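PDB 5N1P: peptidoglycan N-acetylglucosamine deacetylase from Bacillus cereus, which removes the N-acetyl groups of N-acetylglucosamine residues in peptidoglycan, a metal-dependent hydrolysis that releases acetate. Local coordinates for residues R1-L6 / E186-H191; Y15-L20 / V46-A51; G53-M58 / P93-P98. All coordinates share one frame; numbering follows the deposited sequence.

Contact 1: R1-L6 / E186-H191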
# COMPACT_ATOMS: atom_id res chain seq x y z
N ARG A 1 -18.30 -13.76 0.14
CA ARG A 1 -17.33 -12.93 0.84
C ARG A 1 -16.59 -11.99 -0.10
O ARG A 1 -15.79 -12.43 -0.93
CB ARG A 1 -16.33 -13.80 1.60
N LYS A 2 -16.86 -10.70 0.02
CA LYS A 2 -16.13 -9.68 -0.71
C LYS A 2 -15.13 -9.00 0.22
O LYS A 2 -15.49 -8.58 1.32
CB LYS A 2 -17.08 -8.64 -1.31
CG LYS A 2 -17.87 -9.11 -2.53
CD LYS A 2 -18.93 -8.08 -2.89
CE LYS A 2 -18.73 -7.54 -4.30
NZ LYS A 2 -19.53 -6.31 -4.56
N VAL A 3 -13.87 -8.90 -0.20
CA VAL A 3 -12.87 -8.24 0.63
C VAL A 3 -12.22 -7.07 -0.11
O VAL A 3 -11.81 -7.20 -1.26
CB VAL A 3 -11.77 -9.22 1.09
CG1 VAL A 3 -10.78 -8.52 2.02
CG2 VAL A 3 -12.39 -10.43 1.78
N ALA A 4 -12.15 -5.93 0.57
CA ALA A 4 -11.47 -4.75 0.05
C ALA A 4 -10.16 -4.57 0.79
O ALA A 4 -10.13 -4.55 2.02
CB ALA A 4 -12.34 -3.50 0.20
N TYR A 5 -9.08 -4.44 0.03
CA TYR A 5 -7.77 -4.21 0.60
C TYR A 5 -7.33 -2.77 0.36
O TYR A 5 -6.85 -2.43 -0.73
CB TYR A 5 -6.74 -5.17 0.00
CG TYR A 5 -7.02 -6.62 0.28
CD1 TYR A 5 -6.42 -7.26 1.37
CD2 TYR A 5 -7.87 -7.36 -0.53
CE1 TYR A 5 -6.68 -8.59 1.63
CE2 TYR A 5 -8.13 -8.69 -0.28
CZ TYR A 5 -7.52 -9.30 0.81
OH TYR A 5 -7.78 -10.62 1.08
N LEU A 6 -7.55 -1.92 1.35
CA LEU A 6 -7.06 -0.56 1.27
C LEU A 6 -5.56 -0.59 1.42
O LEU A 6 -5.05 -1.20 2.36
CB LEU A 6 -7.66 0.32 2.36
CG LEU A 6 -9.08 0.84 2.21
CD1 LEU A 6 -9.50 1.58 3.46
CD2 LEU A 6 -9.16 1.75 0.98
N GLU A 186 -15.82 -6.49 3.18
CA GLU A 186 -15.13 -6.37 4.46
C GLU A 186 -13.74 -5.78 4.21
O GLU A 186 -13.18 -5.93 3.12
CB GLU A 186 -15.03 -7.72 5.16
CG GLU A 186 -16.26 -8.06 6.01
CD GLU A 186 -16.49 -9.55 6.15
OE1 GLU A 186 -15.51 -10.32 6.10
OE2 GLU A 186 -17.66 -9.96 6.31
N PHE A 187 -13.19 -5.11 5.21
CA PHE A 187 -11.87 -4.48 5.06
C PHE A 187 -10.79 -5.23 5.81
O PHE A 187 -10.73 -5.20 7.04
CB PHE A 187 -11.93 -3.04 5.53
CG PHE A 187 -12.67 -2.14 4.59
CD1 PHE A 187 -12.02 -1.53 3.54
CD2 PHE A 187 -14.03 -1.93 4.75
CE1 PHE A 187 -12.70 -0.71 2.66
CE2 PHE A 187 -14.72 -1.12 3.88
CZ PHE A 187 -14.05 -0.51 2.84
N GLU A 188 -9.92 -5.90 5.05
CA GLU A 188 -8.86 -6.69 5.66
C GLU A 188 -7.49 -6.20 5.26
O GLU A 188 -7.30 -5.57 4.22
CB GLU A 188 -8.98 -8.16 5.28
CG GLU A 188 -10.18 -8.86 5.89
CD GLU A 188 -10.05 -10.37 5.84
OE1 GLU A 188 -9.59 -10.88 4.80
OE2 GLU A 188 -10.42 -11.04 6.83
N ALA A 189 -6.52 -6.49 6.12
CA ALA A 189 -5.13 -6.29 5.78
C ALA A 189 -4.65 -7.44 4.92
O ALA A 189 -5.25 -8.51 4.91
CB ALA A 189 -4.27 -6.18 7.02
N TYR A 190 -3.55 -7.23 4.22
CA TYR A 190 -2.84 -8.32 3.59
C TYR A 190 -2.35 -9.30 4.63
O TYR A 190 -1.94 -8.92 5.71
CB TYR A 190 -1.67 -7.81 2.76
CG TYR A 190 -0.80 -8.89 2.15
CD1 TYR A 190 -1.13 -9.46 0.92
CD2 TYR A 190 0.37 -9.32 2.78
CE1 TYR A 190 -0.34 -10.44 0.35
CE2 TYR A 190 1.17 -10.30 2.22
CZ TYR A 190 0.82 -10.85 0.99
OH TYR A 190 1.65 -11.82 0.46
N HIS A 191 -2.32 -10.56 4.22
CA HIS A 191 -1.97 -11.72 5.03
C HIS A 191 -0.99 -12.65 4.28
O HIS A 191 -1.35 -13.21 3.25
CB HIS A 191 -3.32 -12.29 5.38
CG HIS A 191 -3.97 -11.62 6.54
ND1 HIS A 191 -4.69 -10.44 6.45
CD2 HIS A 191 -4.36 -12.19 7.71
CE1 HIS A 191 -5.29 -10.20 7.60
NE2 HIS A 191 -5.11 -11.26 8.38
O HOH W 1 -5.37 -3.98 2.93

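Contact 2: Y15-L20 / V46-A51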
# COMPACT_ATOMS: atom_id res chain seq x y z
N TYR A 15 -0.02 12.59 8.39
CA TYR A 15 -1.47 12.34 8.39
C TYR A 15 -1.77 10.90 8.78
O TYR A 15 -2.93 10.49 8.83
CB TYR A 15 -2.08 12.62 7.01
CG TYR A 15 -1.76 14.00 6.48
CD1 TYR A 15 -2.33 15.13 7.06
CD2 TYR A 15 -0.91 14.17 5.40
CE1 TYR A 15 -2.05 16.39 6.59
CE2 TYR A 15 -0.62 15.44 4.91
CZ TYR A 15 -1.19 16.54 5.52
OH TYR A 15 -0.91 17.80 5.04
N THR A 16 -0.72 10.13 9.05
CA THR A 16 -0.87 8.69 9.26
C THR A 16 -1.55 8.35 10.58
O THR A 16 -2.36 7.43 10.65
CB THR A 16 0.51 8.01 9.16
OG1 THR A 16 1.02 8.24 7.84
CG2 THR A 16 0.40 6.50 9.38
N ALA A 17 -1.24 9.10 11.64
CA ALA A 17 -1.88 8.85 12.92
C ALA A 17 -3.40 9.06 12.81
O ALA A 17 -4.18 8.26 13.31
CB ALA A 17 -1.28 9.75 14.01
N GLU A 18 -3.80 10.12 12.12
CA GLU A 18 -5.22 10.37 11.90
C GLU A 18 -5.88 9.25 11.10
O GLU A 18 -7.00 8.81 11.42
CB GLU A 18 -5.43 11.70 11.18
CG GLU A 18 -6.89 11.99 10.89
CD GLU A 18 -7.10 13.39 10.35
OE1 GLU A 18 -6.09 14.11 10.18
OE2 GLU A 18 -8.27 13.75 10.09
N LEU A 19 -5.20 8.78 10.06
CA LEU A 19 -5.71 7.66 9.29
C LEU A 19 -5.90 6.42 10.17
O LEU A 19 -6.93 5.75 10.10
CB LEU A 19 -4.77 7.34 8.13
CG LEU A 19 -5.11 6.09 7.32
CD1 LEU A 19 -6.53 6.17 6.72
CD2 LEU A 19 -4.08 5.89 6.22
N LEU A 20 -4.91 6.11 10.99
CA LEU A 20 -4.99 4.96 11.88
C LEU A 20 -6.18 5.06 12.83
O LEU A 20 -6.85 4.07 13.10
CB LEU A 20 -3.69 4.81 12.67
CG LEU A 20 -2.54 4.30 11.81
CD1 LEU A 20 -1.24 4.41 12.58
CD2 LEU A 20 -2.80 2.85 11.40
N VAL A 46 5.31 3.34 12.45
CA VAL A 46 5.50 1.99 11.94
C VAL A 46 5.03 0.98 12.98
O VAL A 46 4.32 0.03 12.68
CB VAL A 46 6.98 1.71 11.57
CG1 VAL A 46 7.14 0.28 11.08
CG2 VAL A 46 7.48 2.72 10.54
N LYS A 47 5.43 1.21 14.23
CA LYS A 47 5.05 0.33 15.33
C LYS A 47 3.54 0.29 15.48
O LYS A 47 2.93 -0.77 15.62
CB LYS A 47 5.69 0.78 16.63
CG LYS A 47 5.47 -0.19 17.77
CD LYS A 47 6.28 0.22 19.00
CE LYS A 47 7.77 0.12 18.71
NZ LYS A 47 8.51 -0.59 19.80
N ARG A 48 2.93 1.46 15.43
CA ARG A 48 1.50 1.55 15.62
C ARG A 48 0.72 0.87 14.47
O ARG A 48 -0.28 0.18 14.71
CB ARG A 48 1.11 3.02 15.77
CG ARG A 48 -0.19 3.18 16.45
CD ARG A 48 -0.66 4.61 16.47
NE ARG A 48 -2.10 4.52 16.39
CZ ARG A 48 -2.92 5.52 16.11
NH1 ARG A 48 -2.44 6.74 15.93
NH2 ARG A 48 -4.21 5.28 16.03
N GLU A 49 1.17 1.06 13.23
CA GLU A 49 0.53 0.39 12.09
C GLU A 49 0.47 -1.11 12.32
O GLU A 49 -0.59 -1.73 12.20
CB GLU A 49 1.28 0.70 10.79
CG GLU A 49 1.01 2.12 10.28
CD GLU A 49 1.88 2.54 9.11
OE1 GLU A 49 2.64 1.70 8.57
OE2 GLU A 49 1.79 3.72 8.73
N ASN A 50 1.62 -1.69 12.66
CA ASN A 50 1.72 -3.12 12.85
C ASN A 50 0.95 -3.60 14.09
O ASN A 50 0.30 -4.65 14.05
CB ASN A 50 3.19 -3.52 12.95
CG ASN A 50 3.37 -4.98 13.25
OD1 ASN A 50 3.76 -5.35 14.37
ND2 ASN A 50 3.06 -5.82 12.28
N ALA A 51 1.00 -2.82 15.17
CA ALA A 51 0.33 -3.19 16.42
C ALA A 51 -1.18 -3.18 16.31
O ALA A 51 -1.86 -3.90 17.05
CB ALA A 51 0.77 -2.26 17.54

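Contact 3: G53-M58 / P93-P98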
# COMPACT_ATOMS: atom_id res chain seq x y z
N GLY A 53 -3.01 -4.07 13.78
CA GLY A 53 -3.55 -5.11 12.93
C GLY A 53 -3.34 -4.91 11.45
O GLY A 53 -3.83 -5.69 10.63
N HIS A 54 -2.62 -3.86 11.08
CA HIS A 54 -2.41 -3.59 9.67
C HIS A 54 -1.16 -4.27 9.17
O HIS A 54 -0.26 -4.57 9.95
CB HIS A 54 -2.32 -2.08 9.42
CG HIS A 54 -3.44 -1.33 10.06
ND1 HIS A 54 -4.74 -1.42 9.60
CD2 HIS A 54 -3.46 -0.52 11.14
CE1 HIS A 54 -5.52 -0.66 10.37
NE2 HIS A 54 -4.77 -0.12 11.31
N TYR A 55 -1.11 -4.53 7.88
CA TYR A 55 0.09 -5.09 7.30
C TYR A 55 1.08 -3.98 6.93
O TYR A 55 0.70 -3.02 6.29
CB TYR A 55 -0.22 -5.93 6.07
CG TYR A 55 1.01 -6.64 5.57
CD1 TYR A 55 1.83 -6.04 4.61
CD2 TYR A 55 1.36 -7.88 6.06
CE1 TYR A 55 2.98 -6.68 4.16
CE2 TYR A 55 2.51 -8.54 5.61
CZ TYR A 55 3.30 -7.93 4.66
OH TYR A 55 4.43 -8.58 4.20
N VAL A 56 2.33 -4.14 7.35
CA VAL A 56 3.39 -3.21 6.98
C VAL A 56 4.35 -3.88 6.00
O VAL A 56 5.00 -4.87 6.32
CB VAL A 56 4.18 -2.73 8.20
CG1 VAL A 56 5.31 -1.86 7.76
CG2 VAL A 56 3.24 -1.99 9.17
N GLY A 57 4.43 -3.32 4.80
CA GLY A 57 5.32 -3.82 3.76
C GLY A 57 6.22 -2.73 3.22
O GLY A 57 6.26 -1.62 3.75
N MET A 58 6.94 -3.05 2.14
CA MET A 58 8.02 -2.20 1.66
C MET A 58 7.67 -1.47 0.36
O MET A 58 7.05 -2.05 -0.53
CB MET A 58 9.29 -3.02 1.41
CG MET A 58 10.01 -3.45 2.69
SD MET A 58 9.30 -4.89 3.50
CE MET A 58 9.45 -6.09 2.18
N PRO A 93 8.90 -8.25 6.78
CA PRO A 93 7.79 -8.42 5.83
C PRO A 93 8.25 -8.96 4.50
O PRO A 93 9.38 -8.68 4.12
CB PRO A 93 7.27 -7.00 5.64
CG PRO A 93 7.78 -6.24 6.86
CD PRO A 93 9.11 -6.84 7.14
N LYS A 94 7.37 -9.68 3.80
CA LYS A 94 7.71 -10.23 2.49
C LYS A 94 7.09 -9.45 1.33
O LYS A 94 7.57 -9.55 0.21
CB LYS A 94 7.30 -11.70 2.38
CG LYS A 94 8.03 -12.62 3.37
CD LYS A 94 9.54 -12.43 3.29
CE LYS A 94 10.31 -13.36 4.25
NZ LYS A 94 10.27 -12.90 5.67
N LEU A 95 6.02 -8.70 1.58
CA LEU A 95 5.30 -8.05 0.48
C LEU A 95 5.87 -6.69 0.13
O LEU A 95 6.08 -5.84 1.00
CB LEU A 95 3.81 -7.93 0.81
CG LEU A 95 2.92 -7.45 -0.34
CD1 LEU A 95 2.91 -8.46 -1.49
CD2 LEU A 95 1.52 -7.19 0.20
N THR A 96 6.11 -6.48 -1.16
CA THR A 96 6.59 -5.22 -1.69
C THR A 96 5.54 -4.64 -2.64
O THR A 96 4.77 -5.37 -3.26
CB THR A 96 7.93 -5.37 -2.44
OG1 THR A 96 7.70 -6.07 -3.68
CG2 THR A 96 8.91 -6.16 -1.61
N ARG A 97 5.53 -3.32 -2.72
CA ARG A 97 4.70 -2.58 -3.68
C ARG A 97 5.67 -1.77 -4.55
O ARG A 97 6.41 -0.93 -4.04
CB ARG A 97 3.70 -1.70 -2.93
CG ARG A 97 3.16 -0.45 -3.61
CD ARG A 97 2.09 -0.72 -4.66
NE ARG A 97 0.96 -1.58 -4.30
CZ ARG A 97 -0.14 -1.18 -3.64
NH1 ARG A 97 -0.23 0.05 -3.15
NH2 ARG A 97 -1.13 -2.04 -3.43
N PRO A 98 5.70 -2.05 -5.86
CA PRO A 98 6.69 -1.34 -6.69
C PRO A 98 6.35 0.13 -6.88
O PRO A 98 5.22 0.46 -7.26
CB PRO A 98 6.62 -2.05 -8.05
CG PRO A 98 5.87 -3.32 -7.81
CD PRO A 98 4.97 -3.08 -6.61

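Contact 1: R1-L6 / E186-H191
Strands 2-9 and 185-187 run parallel at E186, which is held through both its N-H and its C=O by the backbone of the other strand: E186 N donates to K2 O (2.8 Å) while E186 O accepts from A4 N at 2.8 Å. This staggered ladder, pairing V3 with E186 and A4 with F187, joins the first strand of the NodB domain to its last, as expected of the deformed (β/α) barrel of family 4 carbohydrate esterases. Beyond it the chains diverge, and the next bond, E188 N to A4 O, is already weak.

The sheet has a different character on its two faces. On that of A4 and F187, the methyl CB of A4 lies 3.7 Å from F187 CE1, and L6 comes to the same ring obliquely, its CG 4.0 Å from F187 CE1. With CG opposite its carbonyl carbon (chi1 -72°), F187 brings its ring alongside this small alanine and against L6; L177 and L180 of helix 167-182 also touch it, so apolar side chains suit this buried face. The other face is nearer solvent. There V3 CG1 is 3.7 Å from E188 CB, the glutamate laying its aliphatic stem on the valine while its OE1 stays near the V3 methyls. The same V3 methyl also lies over one face of the Y5 ring, near its rim, and Y5 meets W122 edge-to-face. The edge of the Y5 ring is turned to the departing chain, with CE1 3.6 Å from A189 O, close to the ring plane.

Where direct pairing has lapsed, a water takes over, donating one hydrogen to L6 O at 2.9 Å and the other to E188 O at 2.8 Å.

Contact 2: Y15-L20 / V46-A51
R48 stretches from helix 43-51 across to L20 and A17 of helix 16-25, spanning the space between two helices that run nearly parallel, their axes 14° apart in direction and 10.7 Å apart at closest approach. Such side-by-side helices, here with strand 31-34 and the short helix 36-41 between them in sequence, are the outer layer of a (β/α) barrel. A long side chain suits this separation. CG stands anti to the backbone N of R48 (chi1 -159°), which launches the chain toward the other helix. CB and CG graze L20 CD1, and CD settles against the same methyl at 3.9 Å; NE passes it equally closely. At CZ the contact moves up the leucine to its CB, which lies over one face of the guanidinium, toward the rim and 3.4 Å from NH2. L20 and R48 thus run antiparallel alongside each other, the leucine packing along the aliphatic part of R48 and against one face of its guanidinium. NH1 ends beside A17, 3.5 Å from A17 O and 3.8 Å from A17 CB, where a small residue admits the tip. The charged end is also held from beyond the two segments: NE forms a salt bridge with E52 and NH2 a hydrogen bond with N21 OD1, which would fix the plane of the group.

Deeper in, E49 lies roughly perpendicular to L20, its CG 3.9 Å from L20 CD1. Its OE2 comes 3.2 Å from T16 CG2, the methyl facing E49 while T16 OG1 bonds to D164 and to G13 N.

Strand 31-34 forms the floor, with L19 and E49 both resting on F32; helix 167-182 flanks the L19 side, and helix 74-89 packs beyond V46.

Contact 3: G53-M58 / P93-P98
M58 is bridged to T96 through two backbone bonds: M58 N donates to L95 O (3.1 Å), in the carbonyl plane, and M58 O receives R97 N at 3.0 Å, with an N-H...O angle of 166°. G57, having no side chain, lets its CA lie only 3.5 Å from L95 O. A third bond uses a side chain. With CG anti to its backbone N (chi1 -173°), Y55 reaches over so that OH accepts from L95 N at 3.1 Å, while its CE1 touches L95 CB.

Flexible M58 bends at chi2 and chi3 and lies roughly perpendicular to P93, SD 3.6 Å from P93 CB; its methyl CE tucks against P93 O and T96 CG2. The compact proline ring also presses CG on V56 O (3.1 Å).

A second shell sets these groups. E192 OE2 bonds both Y55 OH and K94 N, and Q82 NE2 holds P93 O. R97 sends its side chain toward the active site, where NE donates to W122 O and NH1 forms a salt bridge with D9, the probable proton acceptor, while R97 O receives ND1 of the zinc ligand H59.

Strand 55-58 pairs on its other edge with strand 31-34, and strand 95-96 pairs in parallel with strand 120-121, so the contact connects the barrel sheet with the small second sheet, under helix 74-89.

The chain enters on strand 2-9, which contact 1 pairs with strand 185-187 some 180 residues later, so nearly the whole domain lies within that closure. Contacts 2 and 3 both fall inside it, in series: helix 16-25 first meets helix 43-51, closing a short loop around strand 31-34, and strand 55-58 then meets segment 93-98 after helices 65-70 and 74-89. No closures cross. Contact 2 passes directly into contact 3, since H54 N probably bonds E49 O at the Schellman end of the helix, with G53 at its positive phi. Contacts 1 and 3 touch through Y190, packed on Y55 and L95, joining the closing strand's exit to strand 55-58.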